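Sulfide-quinone reductase (Aquifex aeolicus, PDB 3HYW) oxidises hydrogen sulfide with a quinone as electron acceptor, using one FAD per subunit and building up polysulfide that is probably released, typically as cyclooctasulfur. Local coordinates at residues Glu79-Asp82 with Thr87-Thr90; Arg369-Met374 with Ile409-His414. All coordinates share one frame; numbering follows the deposited sequence.

How the contacts relate
Following the chain from the N terminus, contact 1 comes first and closes a short loop: a four-residue turn leads strand 78-82 into strand 87-90, with which it pairs within the three-stranded antiparallel sheet that strand 95-97 completes. Contact 2 opens far downstream and closes a much longer, mostly helical loop, bringing the end of helix 401-411 back to strand 369-375. The two loops follow in series, neither enclosing nor crossing the other. Contact 1 and contact 2 lie on opposite sides of the chain's centre, and the centres of the two contacts are about 41 Å apart. Contact 1 belongs to the FAD-binding part of the fold, while contact 2 lies near the quinone and a bound detergent.

Contact 1: residues Glu79-Asp82 with Thr87-Thr90; sequences ESID and TVTT
With chi1 at 68°, Ser80 holds OG between its backbone N and carbonyl carbon, while Thr89 turns OG1 anti to its carbonyl carbon; the two oxygens end 3.7 Å apart, Ser80 OG to Thr89 OG1, on one face of the hairpin. Thr89 OG1 is hydrogen-bonded to Lys95. At the turn end of that face, Thr87 OG1 lies against Asp82 CB at 3.3 Å, and Asp82 OD1 takes the backbone N-H of Ala85 in the turn. Ile81 and Val88 face the other way, with Ile81 CG1 4.4 Å from Val88 CG2, and both reach Ile8, Tyr98 and Leu101.

The backbones carry most of the grip. Asp82 and Thr87 exchange two hydrogen bonds, Thr87 N to Asp82 O being nearly straight at 170°. Thr89 N reaches Ser80 O at 2.9 Å, with Val88 CA adding a CA-H contact to the same oxygen. Thr89 O accepts two bonds, both in its carbonyl plane: from Glu79 N at 2.7 Å and from Ser80 N at 3.1 Å. Glu79 and Ser80 thus face one residue, a classic beta bulge in an antiparallel hairpin that packs on the parallel FAD-binding Rossmann-type sheet.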
loop_
_atom_site.group_PDB
_atom_site.type_symbol
_atom_site.label_atom_id
_atom_site.label_comp_id
_atom_site.label_asym_id
_atom_site.label_seq_id
_atom_site.Cartn_x
_atom_site.Cartn_y
_atom_site.Cartn_z
ATOM N N GLU A 79 -44.189 21.462 10.673
ATOM C CA GLU A 79 -43.601 22.543 11.463
ATOM C C GLU A 79 -43.273 22.111 12.891
ATOM O O GLU A 79 -42.189 22.401 13.401
ATOM C CB GLU A 79 -44.541 23.756 11.465
ATOM C CG GLU A 79 -44.045 24.965 12.242
ATOM C CD GLU A 79 -45.034 26.119 12.212
ATOM O OE1 GLU A 79 -46.077 26.048 12.910
ATOM O OE2 GLU A 79 -44.759 27.106 11.497
ATOM N N SER A 80 -44.211 21.432 13.541
ATOM C CA SER A 80 -43.970 20.939 14.890
ATOM C C SER A 80 -44.646 19.607 15.177
ATOM O O SER A 80 -45.548 19.177 14.454
ATOM C CB SER A 80 -44.345 21.994 15.949
ATOM O OG SER A 80 -45.734 22.221 16.000
ATOM N N ILE A 81 -44.177 18.956 16.236
ATOM C CA ILE A 81 -44.723 17.695 16.709
ATOM C C ILE A 81 -45.017 17.847 18.196
ATOM O O ILE A 81 -44.144 18.252 18.971
ATOM C CB ILE A 81 -43.716 16.527 16.511
ATOM C CG1 ILE A 81 -43.406 16.309 15.024
ATOM C CG2 ILE A 81 -44.233 15.239 17.161
ATOM C CD1 ILE A 81 -42.142 15.494 14.761
ATOM N N ASP A 82 -46.250 17.544 18.588
ATOM C CA ASP A 82 -46.598 17.426 20.002
ATOM C C ASP A 82 -46.792 15.939 20.311
ATOM O O ASP A 82 -47.847 15.370 20.009
ATOM C CB ASP A 82 -47.850 18.251 20.342
ATOM C CG ASP A 82 -48.200 18.223 21.831
ATOM O OD1 ASP A 82 -47.718 17.330 22.559
ATOM O OD2 ASP A 82 -48.983 19.095 22.277
ATOM N N THR A 87 -49.849 14.765 17.924
ATOM C CA THR A 87 -50.196 15.625 16.795
ATOM C C THR A 87 -48.983 16.149 16.036
ATOM O O THR A 87 -47.890 16.279 16.587
ATOM C CB THR A 87 -51.030 16.841 17.226
ATOM O OG1 THR A 87 -50.297 17.592 18.194
ATOM C CG2 THR A 87 -52.382 16.417 17.799
ATOM N N VAL A 88 -49.208 16.448 14.761
ATOM C CA VAL A 88 -48.256 17.164 13.923
ATOM C C VAL A 88 -48.958 18.416 13.403
ATOM O O VAL A 88 -50.133 18.368 13.018
ATOM C CB VAL A 88 -47.772 16.293 12.729
ATOM C CG1 VAL A 88 -46.693 17.018 11.913
ATOM C CG2 VAL A 88 -47.232 14.962 13.221
ATOM N N THR A 89 -48.241 19.535 13.404
ATOM C CA THR A 89 -48.768 20.777 12.859
ATOM C C THR A 89 -47.939 21.195 11.656
ATOM O O THR A 89 -46.712 21.188 11.712
ATOM C CB THR A 89 -48.779 21.907 13.915
ATOM O OG1 THR A 89 -49.235 21.387 15.168
ATOM C CG2 THR A 89 -49.682 23.060 13.477
ATOM N N THR A 90 -48.616 21.550 10.567
ATOM C CA THR A 90 -47.937 21.992 9.353
ATOM C C THR A 90 -47.690 23.500 9.380
ATOM O O THR A 90 -48.197 24.204 10.257
ATOM C CB THR A 90 -48.716 21.597 8.074
ATOM O OG1 THR A 90 -49.996 22.236 8.072
ATOM C CG2 THR A 90 -48.902 20.088 7.991
#

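Contact 2: residues Arg369-Met374 with Ile409-His414; sequences RVITKM and IFLKVH. With LMT (dodecyl-beta-D-maltoside), chain I.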
loop_
_atom_site.group_PDB
_atom_site.type_symbol
_atom_site.label_atom_id
_atom_site.label_comp_id
_atom_site.label_asym_id
_atom_site.label_seq_id
_atom_site.Cartn_x
_atom_site.Cartn_y
_atom_site.Cartn_z
ATOM N N ARG A 369 -19.050 -9.897 6.749
ATOM C CA ARG A 369 -18.282 -9.838 5.503
ATOM C C ARG A 369 -18.298 -8.480 4.825
ATOM O O ARG A 369 -19.149 -7.625 5.109
ATOM C CB ARG A 369 -18.731 -10.927 4.510
ATOM C CG ARG A 369 -20.122 -10.735 3.919
ATOM C CD ARG A 369 -20.454 -11.839 2.904
ATOM N NE ARG A 369 -20.225 -13.176 3.460
ATOM C CZ ARG A 369 -21.062 -13.820 4.275
ATOM N NH1 ARG A 369 -22.215 -13.266 4.649
ATOM N NH2 ARG A 369 -20.741 -15.026 4.722
ATOM N N VAL A 370 -17.328 -8.290 3.938
ATOM C CA VAL A 370 -17.286 -7.137 3.050
ATOM C C VAL A 370 -16.949 -7.603 1.636
ATOM O O VAL A 370 -16.361 -8.670 1.450
ATOM C CB VAL A 370 -16.247 -6.058 3.494
ATOM C CG1 VAL A 370 -16.601 -5.465 4.851
ATOM C CG2 VAL A 370 -14.822 -6.614 3.486
ATOM N N ILE A 371 -17.340 -6.803 0.647
ATOM C CA ILE A 371 -16.869 -6.974 -0.731
ATOM C C ILE A 371 -16.436 -5.616 -1.260
ATOM O O ILE A 371 -17.172 -4.643 -1.136
ATOM C CB ILE A 371 -17.956 -7.584 -1.667
ATOM C CG1 ILE A 371 -18.393 -8.964 -1.156
ATOM C CG2 ILE A 371 -17.424 -7.691 -3.107
ATOM C CD1 ILE A 371 -19.596 -9.560 -1.875
ATOM N N THR A 372 -15.232 -5.555 -1.821
ATOM C CA THR A 372 -14.715 -4.331 -2.427
ATOM C C THR A 372 -14.210 -4.638 -3.823
ATOM O O THR A 372 -13.231 -5.373 -4.002
ATOM C CB THR A 372 -13.579 -3.703 -1.612
ATOM O OG1 THR A 372 -12.528 -4.665 -1.430
ATOM C CG2 THR A 372 -14.086 -3.272 -0.285
ATOM N N LYS A 373 -14.905 -4.086 -4.811
ATOM C CA LYS A 373 -14.627 -4.385 -6.207
ATOM C C LYS A 373 -14.759 -3.124 -7.032
ATOM O O LYS A 373 -15.354 -2.137 -6.594
ATOM C CB LYS A 373 -15.575 -5.471 -6.729
ATOM C CG LYS A 373 -15.217 -6.865 -6.238
ATOM C CD LYS A 373 -16.138 -7.937 -6.790
ATOM C CE LYS A 373 -15.640 -9.324 -6.388
ATOM N NZ LYS A 373 -16.551 -10.410 -6.850
ATOM N N MET A 374 -14.192 -3.161 -8.226
ATOM C CA MET A 374 -14.230 -2.027 -9.125
ATOM C C MET A 374 -14.220 -2.538 -10.555
ATOM O O MET A 374 -13.526 -3.503 -10.866
ATOM C CB MET A 374 -13.032 -1.118 -8.867
ATOM C CG MET A 374 -13.063 0.171 -9.643
ATOM S SD MET A 374 -11.421 0.858 -9.760
ATOM C CE MET A 374 -11.514 1.522 -11.425
ATOM N N ILE A 409 -29.703 -14.659 -2.153
ATOM C CA ILE A 409 -28.948 -15.552 -3.046
ATOM C C ILE A 409 -27.534 -15.027 -3.342
ATOM O O ILE A 409 -26.561 -15.778 -3.258
ATOM C CB ILE A 409 -29.698 -15.834 -4.391
ATOM C CG1 ILE A 409 -31.097 -16.407 -4.134
ATOM C CG2 ILE A 409 -28.925 -16.825 -5.245
ATOM C CD1 ILE A 409 -32.007 -16.435 -5.371
ATOM N N PHE A 410 -27.432 -13.743 -3.675
ATOM C CA PHE A 410 -26.172 -13.154 -4.121
ATOM C C PHE A 410 -25.234 -12.667 -3.013
ATOM O O PHE A 410 -24.012 -12.779 -3.146
ATOM C CB PHE A 410 -26.431 -12.026 -5.126
ATOM C CG PHE A 410 -26.735 -12.520 -6.512
ATOM C CD1 PHE A 410 -25.701 -12.851 -7.385
ATOM C CD2 PHE A 410 -28.052 -12.672 -6.940
ATOM C CE1 PHE A 410 -25.973 -13.322 -8.668
ATOM C CE2 PHE A 410 -28.336 -13.143 -8.223
ATOM C CZ PHE A 410 -27.296 -13.465 -9.087
ATOM N N LEU A 411 -25.799 -12.123 -1.937
ATOM C CA LEU A 411 -24.996 -11.516 -0.871
ATOM C C LEU A 411 -25.272 -12.050 0.538
ATOM O O LEU A 411 -24.711 -11.532 1.512
ATOM C CB LEU A 411 -25.175 -10.000 -0.872
ATOM C CG LEU A 411 -24.700 -9.220 -2.095
ATOM C CD1 LEU A 411 -25.293 -7.852 -2.056
ATOM C CD2 LEU A 411 -23.183 -9.136 -2.156
ATOM N N LYS A 412 -26.130 -13.064 0.645
ATOM C CA LYS A 412 -26.480 -13.683 1.931
ATOM C C LYS A 412 -27.066 -12.690 2.944
ATOM O O LYS A 412 -26.905 -12.863 4.156
ATOM C CB LYS A 412 -25.270 -14.414 2.540
ATOM C CG LYS A 412 -24.691 -15.531 1.690
ATOM C CD LYS A 412 -23.375 -16.023 2.284
ATOM C CE LYS A 412 -22.585 -16.873 1.298
ATOM N NZ LYS A 412 -21.945 -16.037 0.234
ATOM N N VAL A 413 -27.754 -11.666 2.443
ATOM C CA VAL A 413 -28.350 -10.636 3.300
ATOM C C VAL A 413 -29.798 -10.954 3.693
ATOM O O VAL A 413 -30.607 -11.394 2.866
ATOM C CB VAL A 413 -28.190 -9.189 2.705
ATOM C CG1 VAL A 413 -28.170 -9.206 1.202
ATOM C CG2 VAL A 413 -29.273 -8.216 3.223
ATOM N N HIS A 414 -30.084 -10.775 4.982
ATOM C CA HIS A 414 -31.436 -10.776 5.508
ATOM C C HIS A 414 -31.631 -9.367 6.050
ATOM O O HIS A 414 -30.834 -8.913 6.874
ATOM C CB HIS A 414 -31.596 -11.816 6.626
ATOM C CG HIS A 414 -31.384 -13.231 6.178
ATOM N ND1 HIS A 414 -30.129 -13.785 6.026
ATOM C CD2 HIS A 414 -32.266 -14.209 5.861
ATOM C CE1 HIS A 414 -30.248 -15.042 5.632
ATOM N NE2 HIS A 414 -31.535 -15.324 5.525
HETATM C C1B LMT I . -16.072 -8.368 -13.541
HETATM C C2B LMT I . -16.505 -8.376 -15.017
HETATM C C3B LMT I . -15.724 -9.402 -15.837
HETATM C C4B LMT I . -14.224 -9.205 -15.635
HETATM C C5B LMT I . -13.898 -9.303 -14.140
HETATM C C6B LMT I . -12.407 -9.139 -13.852
HETATM O O1B LMT I . -16.616 -9.489 -12.829
HETATM O O2B LMT I . -17.910 -8.632 -15.131
HETATM O O3B LMT I . -16.051 -9.274 -17.225
HETATM O "O4'" LMT I . -13.503 -10.181 -16.397
HETATM O O5B LMT I . -14.638 -8.308 -13.412
HETATM O O6B LMT I . -11.998 -7.787 -14.094
HETATM C "C1'" LMT I . -19.141 -9.643 -9.424
HETATM C "C2'" LMT I . -19.700 -9.012 -10.700
HETATM C "C3'" LMT I . -18.876 -9.403 -11.924
HETATM C "C4'" LMT I . -17.397 -9.089 -11.697
HETATM C "C5'" LMT I . -16.936 -9.800 -10.423
HETATM C "C6'" LMT I . -15.467 -9.533 -10.117
HETATM O "O1'" LMT I . -19.826 -9.072 -8.309
HETATM O "O2'" LMT I . -21.062 -9.406 -10.892
HETATM O "O3'" LMT I . -19.366 -8.693 -13.065
HETATM O "O5'" LMT I . -17.737 -9.368 -9.314
HETATM O "O6'" LMT I . -14.786 -10.779 -9.919
HETATM C C1 LMT I . -19.941 -9.947 -7.184
HETATM C C2 LMT I . -21.408 -10.196 -6.842
HETATM C C3 LMT I . -22.156 -8.908 -6.511
HETATM C C4 LMT I . -23.569 -9.212 -6.023
HETATM C C5 LMT I . -24.558 -8.141 -6.468
HETATM C C6 LMT I . -25.915 -8.354 -5.806
HETATM C C7 LMT I . -27.009 -7.558 -6.509
HETATM C C8 LMT I . -27.970 -8.472 -7.264
HETATM C C9 LMT I . -27.582 -8.586 -8.735
HETATM C C10 LMT I . -28.370 -9.691 -9.428
HETATM C C11 LMT I . -29.325 -9.115 -10.465
HETATM C C12 LMT I . -29.462 -10.049 -11.646
HETATM O O HOH W 1 -23.493 -10.941 3.979
#
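The side chains of Arg369 and Lys412 cross at about a right angle, where strand 369-375 of a three-stranded antiparallel sheet meets the end of helix 401-411. Lys412 lays CD over one face of the guanidinium, toward its rim and 3.7 Å from Arg369 NH2. The arginine chain bends at chi3 (51°) to present this face. Aliphatic carbon makes the contact, although the like charges lie near each other; Arg369 also has a sulfate beside it. Lys412, at positive phi, is the first residue to leave the helix.

Next to this, the side chains of Ile371 and Leu411 approach obliquely, Ile371 CD1 coming within 3.6 Å of Leu411 CD2. Both rest on Phe359 of the neighbouring strand, and Leu411 also touches Ile346 of the quinone site. Dodecyl maltoside follows this seam: its tail places C10 over one face of the Phe410 ring, while Lys373, extended beyond CG, gives NZ to the sugar O5' at 2.9 Å. Were Lys373 an alanine, that sugar oxygen would probably lose this donor and the headgroup be freer to shift. One water joins strand to helix end, in the guanidinium plane, accepting from Arg369 NH1 at 2.7 Å and donating to Leu411 O at 2.8 Å.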